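Local atomic coordinates of BF1531-like N-terminal domain-containing protein (Bacteroides fragilis, PDB entry 3SLR), a protein that is of unknown function but may hydrolyse ester bonds, and in this two-domain N-terminal part binds magnesium in a phosphatase domain. Residues A[209-222]-A[366-378]. Sequence-based numbering, arbitrary orientation.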
loop_
_atom_site.group_PDB
_atom_site.type_symbol
_atom_site.label_atom_id
_atom_site.label_comp_id
_atom_site.label_asym_id
_atom_site.label_seq_id
_atom_site.Cartn_x
_atom_site.Cartn_y
_atom_site.Cartn_z
ATOM N N ARG A 209 -5.598 -0.812 -1.597
ATOM C CA ARG A 209 -4.860 0.015 -0.640
ATOM C C ARG A 209 -5.732 0.514 0.511
ATOM O O ARG A 209 -5.228 0.808 1.600
ATOM C CB ARG A 209 -4.210 1.203 -1.359
ATOM C CG ARG A 209 -3.058 0.805 -2.294
ATOM C CD ARG A 209 -1.833 0.342 -1.517
ATOM N NE ARG A 209 -1.347 1.398 -0.633
ATOM C CZ ARG A 209 -0.260 2.136 -0.851
ATOM N NH1 ARG A 209 0.502 1.924 -1.926
ATOM N NH2 ARG A 209 0.073 3.082 0.022
ATOM N N THR A 210 -7.037 0.627 0.269
ATOM C CA THR A 210 -7.967 1.037 1.319
ATOM C C THR A 210 -8.208 -0.133 2.264
ATOM O O THR A 210 -8.155 0.015 3.483
ATOM C CB THR A 210 -9.292 1.520 0.719
ATOM O OG1 THR A 210 -9.012 2.597 -0.178
ATOM C CG2 THR A 210 -10.250 2.003 1.797
ATOM N N ILE A 211 -8.453 -1.298 1.689
ATOM C CA ILE A 211 -8.688 -2.481 2.510
ATOM C C ILE A 211 -7.416 -2.897 3.261
ATOM O O ILE A 211 -7.509 -3.416 4.373
ATOM C CB ILE A 211 -9.290 -3.655 1.703
ATOM C CG1 ILE A 211 -10.699 -3.305 1.187
ATOM C CG2 ILE A 211 -9.332 -4.939 2.559
ATOM C CD1 ILE A 211 -11.725 -2.908 2.279
ATOM N N ASP A 212 -6.233 -2.645 2.686
ATOM C CA ASP A 212 -4.985 -2.972 3.382
ATOM C C ASP A 212 -4.989 -2.291 4.747
ATOM O O ASP A 212 -4.525 -2.858 5.740
ATOM C CB ASP A 212 -3.734 -2.476 2.624
ATOM C CG ASP A 212 -3.463 -3.231 1.325
ATOM O OD1 ASP A 212 -3.938 -4.375 1.151
ATOM O OD2 ASP A 212 -2.747 -2.659 0.467
ATOM N N ILE A 213 -5.491 -1.057 4.787
ATOM C CA ILE A 213 -5.478 -0.279 6.025
ATOM C C ILE A 213 -6.484 -0.862 7.018
ATOM O O ILE A 213 -6.155 -1.100 8.173
ATOM C CB ILE A 213 -5.789 1.212 5.774
ATOM C CG1 ILE A 213 -4.628 1.860 4.999
ATOM C CG2 ILE A 213 -6.004 1.941 7.098
ATOM C CD1 ILE A 213 -4.972 3.251 4.386
ATOM N N ILE A 214 -7.709 -1.076 6.559
ATOM C CA ILE A 214 -8.730 -1.682 7.404
ATOM C C ILE A 214 -8.255 -3.014 7.986
ATOM O O ILE A 214 -8.351 -3.232 9.194
ATOM C CB ILE A 214 -10.041 -1.845 6.630
ATOM C CG1 ILE A 214 -10.605 -0.464 6.309
ATOM C CG2 ILE A 214 -11.036 -2.692 7.429
ATOM C CD1 ILE A 214 -11.940 -0.478 5.617
ATOM N N ALA A 215 -7.719 -3.889 7.139
ATOM C CA ALA A 215 -7.215 -5.177 7.606
ATOM C C ALA A 215 -6.138 -5.020 8.683
ATOM O O ALA A 215 -6.166 -5.726 9.698
ATOM C CB ALA A 215 -6.701 -6.019 6.437
ATOM N N ALA A 216 -5.189 -4.110 8.461
ATOM C CA ALA A 216 -4.112 -3.889 9.421
ATOM C C ALA A 216 -4.667 -3.446 10.766
ATOM O O ALA A 216 -4.250 -3.940 11.811
ATOM C CB ALA A 216 -3.107 -2.848 8.892
ATOM N N ILE A 217 -5.601 -2.504 10.740
ATOM C CA ILE A 217 -6.254 -2.057 11.973
ATOM C C ILE A 217 -6.979 -3.208 12.683
ATOM O O ILE A 217 -6.958 -3.301 13.914
ATOM C CB ILE A 217 -7.205 -0.867 11.709
ATOM C CG1 ILE A 217 -6.390 0.356 11.277
ATOM C CG2 ILE A 217 -7.992 -0.527 12.951
ATOM C CD1 ILE A 217 -7.201 1.462 10.616
ATOM N N GLN A 218 -7.598 -4.092 11.904
ATOM C CA GLN A 218 -8.287 -5.259 12.460
ATOM C C GLN A 218 -7.318 -6.338 12.955
ATOM O O GLN A 218 -7.746 -7.336 13.541
ATOM C CB GLN A 218 -9.260 -5.850 11.433
ATOM C CG GLN A 218 -10.393 -4.906 11.037
ATOM C CD GLN A 218 -11.423 -4.741 12.141
ATOM O OE1 GLN A 218 -11.916 -5.724 12.708
ATOM N NE2 GLN A 218 -11.741 -3.504 12.463
ATOM N N GLY A 219 -6.022 -6.139 12.715
ATOM C CA GLY A 219 -4.996 -7.032 13.236
ATOM C C GLY A 219 -4.464 -8.041 12.235
ATOM O O GLY A 219 -3.787 -9.008 12.610
ATOM N N LYS A 220 -4.772 -7.826 10.959
ATOM C CA LYS A 220 -4.254 -8.679 9.903
ATOM C C LYS A 220 -3.231 -7.899 9.084
ATOM O O LYS A 220 -3.583 -6.988 8.327
ATOM C CB LYS A 220 -5.374 -9.208 9.007
ATOM C CG LYS A 220 -6.131 -10.401 9.601
ATOM C CD LYS A 220 -5.190 -11.581 9.872
ATOM C CE LYS A 220 -5.914 -12.749 10.538
ATOM N NZ LYS A 220 -4.961 -13.794 11.021
ATOM N N PHE A 221 -1.963 -8.253 9.263
ATOM C CA PHE A 221 -0.864 -7.587 8.579
ATOM C C PHE A 221 0.340 -8.525 8.545
ATOM O O PHE A 221 0.449 -9.448 9.372
ATOM C CB PHE A 221 -0.507 -6.267 9.279
ATOM C CG PHE A 221 -0.204 -6.419 10.747
ATOM C CD1 PHE A 221 -1.224 -6.364 11.690
ATOM C CD2 PHE A 221 1.095 -6.627 11.184
ATOM C CE1 PHE A 221 -0.948 -6.506 13.044
ATOM C CE2 PHE A 221 1.379 -6.768 12.537
ATOM C CZ PHE A 221 0.360 -6.710 13.466
ATOM N N LYS A 222 1.235 -8.306 7.584
ATOM C CA LYS A 222 2.398 -9.178 7.424
ATOM C C LYS A 222 3.468 -8.893 8.466
ATOM O O LYS A 222 3.701 -7.744 8.832
ATOM C CB LYS A 222 2.982 -9.064 6.016
ATOM C CG LYS A 222 2.005 -9.472 4.917
ATOM C CD LYS A 222 1.446 -10.881 5.169
ATOM C CE LYS A 222 0.799 -11.474 3.920
ATOM N NZ LYS A 222 0.599 -12.977 4.013
ATOM N N TYR A 366 7.823 -3.666 -8.925
ATOM C CA TYR A 366 6.702 -4.598 -8.862
ATOM C C TYR A 366 6.196 -4.785 -7.422
ATOM O O TYR A 366 4.999 -4.707 -7.165
ATOM C CB TYR A 366 7.060 -5.955 -9.480
ATOM C CG TYR A 366 6.046 -7.011 -9.136
ATOM C CD1 TYR A 366 4.785 -6.998 -9.713
ATOM C CD2 TYR A 366 6.343 -8.008 -8.206
ATOM C CE1 TYR A 366 3.827 -7.962 -9.383
ATOM C CE2 TYR A 366 5.399 -8.972 -7.880
ATOM C CZ TYR A 366 4.153 -8.941 -8.472
ATOM O OH TYR A 366 3.223 -9.905 -8.130
ATOM N N LEU A 367 7.113 -5.010 -6.486
ATOM C CA LEU A 367 6.732 -5.172 -5.088
ATOM C C LEU A 367 6.002 -3.933 -4.565
ATOM O O LEU A 367 5.082 -4.036 -3.749
ATOM C CB LEU A 367 7.943 -5.507 -4.223
ATOM C CG LEU A 367 8.589 -6.861 -4.517
ATOM C CD1 LEU A 367 9.903 -6.999 -3.755
ATOM C CD2 LEU A 367 7.629 -8.023 -4.173
ATOM N N TYR A 368 6.389 -2.764 -5.060
ATOM C CA TYR A 368 5.697 -1.538 -4.683
ATOM C C TYR A 368 4.205 -1.581 -5.011
ATOM O O TYR A 368 3.414 -0.961 -4.305
ATOM C CB TYR A 368 6.321 -0.313 -5.364
ATOM C CG TYR A 368 7.700 0.104 -4.898
ATOM C CD1 TYR A 368 8.240 -0.340 -3.695
ATOM C CD2 TYR A 368 8.459 0.995 -5.669
ATOM C CE1 TYR A 368 9.531 0.067 -3.288
ATOM C CE2 TYR A 368 9.722 1.404 -5.268
ATOM C CZ TYR A 368 10.248 0.950 -4.073
ATOM O OH TYR A 368 11.516 1.366 -3.690
ATOM N N THR A 369 3.821 -2.289 -6.081
ATOM C CA THR A 369 2.419 -2.342 -6.511
ATOM C C THR A 369 1.548 -3.195 -5.597
ATOM O O THR A 369 0.319 -3.126 -5.665
ATOM C CB THR A 369 2.252 -2.907 -7.958
ATOM O OG1 THR A 369 2.482 -4.317 -7.958
ATOM C CG2 THR A 369 3.218 -2.235 -8.957
ATOM N N LEU A 370 2.180 -3.999 -4.752
ATOM C CA LEU A 370 1.461 -4.934 -3.890
ATOM C C LEU A 370 1.205 -4.427 -2.460
ATOM O O LEU A 370 0.359 -4.983 -1.743
ATOM C CB LEU A 370 2.231 -6.258 -3.832
ATOM C CG LEU A 370 2.552 -6.917 -5.177
ATOM C CD1 LEU A 370 3.334 -8.218 -4.962
ATOM C CD2 LEU A 370 1.295 -7.174 -5.974
ATOM N N ASN A 371 1.938 -3.398 -2.041
ATOM C CA ASN A 371 1.828 -2.852 -0.682
ATOM C C ASN A 371 1.778 -3.957 0.371
ATOM O O ASN A 371 0.809 -4.085 1.108
ATOM C CB ASN A 371 0.581 -1.974 -0.562
ATOM C CG ASN A 371 0.590 -1.120 0.696
ATOM O OD1 ASN A 371 1.595 -0.493 1.024
ATOM N ND2 ASN A 371 -0.535 -1.100 1.411
ATOM N N LEU A 372 2.833 -4.756 0.443
ATOM C CA LEU A 372 2.799 -5.982 1.236
ATOM C C LEU A 372 2.799 -5.744 2.744
ATOM O O LEU A 372 2.328 -6.589 3.518
ATOM C CB LEU A 372 4.009 -6.854 0.879
ATOM C CG LEU A 372 4.032 -7.414 -0.547
ATOM C CD1 LEU A 372 5.445 -7.825 -0.948
ATOM C CD2 LEU A 372 3.081 -8.567 -0.694
ATOM N N PHE A 373 3.351 -4.614 3.164
ATOM C CA PHE A 373 3.635 -4.399 4.577
ATOM C C PHE A 373 2.909 -3.231 5.233
ATOM O O PHE A 373 3.450 -2.577 6.132
ATOM C CB PHE A 373 5.154 -4.336 4.801
ATOM C CG PHE A 373 5.843 -5.644 4.534
ATOM C CD1 PHE A 373 5.810 -6.662 5.474
ATOM C CD2 PHE A 373 6.479 -5.875 3.327
ATOM C CE1 PHE A 373 6.423 -7.885 5.229
ATOM C CE2 PHE A 373 7.107 -7.093 3.075
ATOM C CZ PHE A 373 7.086 -8.094 4.019
ATOM N N GLU A 374 1.673 -2.986 4.803
ATOM C CA GLU A 374 0.795 -2.075 5.520
ATOM C C GLU A 374 0.790 -2.464 6.976
ATOM O O GLU A 374 0.823 -3.650 7.307
ATOM C CB GLU A 374 -0.638 -2.171 4.996
ATOM C CG GLU A 374 -1.541 -1.063 5.512
ATOM C CD GLU A 374 -1.072 0.316 5.041
ATOM O OE1 GLU A 374 -1.000 0.549 3.815
ATOM O OE2 GLU A 374 -0.765 1.168 5.899
ATOM N N THR A 375 0.731 -1.475 7.856
ATOM C CA THR A 375 0.669 -1.781 9.277
ATOM C C THR A 375 -0.215 -0.770 9.999
ATOM O O THR A 375 -0.668 0.206 9.396
ATOM C CB THR A 375 2.079 -1.854 9.895
ATOM O OG1 THR A 375 1.999 -2.380 11.225
ATOM C CG2 THR A 375 2.739 -0.485 9.912
ATOM N N ALA A 376 -0.487 -1.015 11.279
ATOM C CA ALA A 376 -1.298 -0.077 12.054
ATOM C C ALA A 376 -0.702 0.250 13.430
ATOM O O ALA A 376 -1.374 0.812 14.292
ATOM C CB ALA A 376 -2.729 -0.580 12.183
ATOM N N SER A 377 0.564 -0.091 13.626
ATOM C CA SER A 377 1.278 0.305 14.839
ATOM C C SER A 377 2.770 0.489 14.565
ATOM O O SER A 377 3.330 -0.154 13.675
ATOM C CB SER A 377 1.048 -0.710 15.963
ATOM O OG SER A 377 1.425 -2.017 15.560
ATOM N N PHE A 378 3.405 1.375 15.330
ATOM C CA PHE A 378 4.816 1.691 15.132
ATOM C C PHE A 378 5.721 0.599 15.697
ATOM O O PHE A 378 6.809 0.346 15.169
ATOM C CB PHE A 378 5.157 3.051 15.756
ATOM C CG PHE A 378 6.632 3.359 15.771
ATOM C CD1 PHE A 378 7.338 3.497 14.588
ATOM C CD2 PHE A 378 7.312 3.510 16.972
ATOM C CE1 PHE A 378 8.701 3.777 14.600
ATOM C CE2 PHE A 378 8.669 3.789 16.993
ATOM C CZ PHE A 378 9.365 3.924 15.804
HETATM O O HOH W 1 0.748 0.059 -3.967
HETATM O O HOH W 2 -2.681 -3.367 -1.859
HETATM O O HOH W 3 -1.589 -5.562 0.178
HETATM O O HOH W 4 0.791 -6.082 5.849
HETATM O O HOH W 5 3.376 -5.099 8.340
#
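Asn371 and Asp212 join the C-terminal tail of the modelled chain to helix 203-217 and its linker in a polar, water-lined surface contact between the two domains. Asn371 provides its direct hydrogen bond, and Glu374 buries the largest area. Chi1 of Asn371 (-166°) swings the amide away from its own backbone N, to lie beside Arg209 and Asp212. Its ND2 donates an almost straight bond to Asp212 OD2 (2.9 Å, 177°), on the anti side but tilted well out of the carboxylate plane. The same ND2 gives its second N-H to Glu374 OE1 (3.0 Å), across the type I turn 371-374. The amide also lies over one face of the Arg209 guanidinium, planes 15° apart, with CG near NE. Arg47 forms a salt bridge with Asp212 OD1 and probably keeps that carboxylate charged.

Further along, Glu374 lays its CG on Asp212 O (3.5 Å) and its carboxylate against Ile213 CG1. Ala376 CB sits by Ala216 CB (4.0 Å) and Ile217 CG1. Just before strand 224-227, Lys222 CB meets the Phe373 ring obliquely at CE1 (3.7 Å). Water 4 bridges Lys222 N to Leu372 O and Glu374 O. Lys222 NZ bonds Thr352 OG1 and Met331 O.

Helix 203-217 ends in a Schellman motif at Gly219. The arrangement is an interdomain seam: a tail returning from a HAD-like phosphatase domain, consistent with its DxDx(T/V) pattern, packs on the helix leading into that domain from the FkbH N-terminal region.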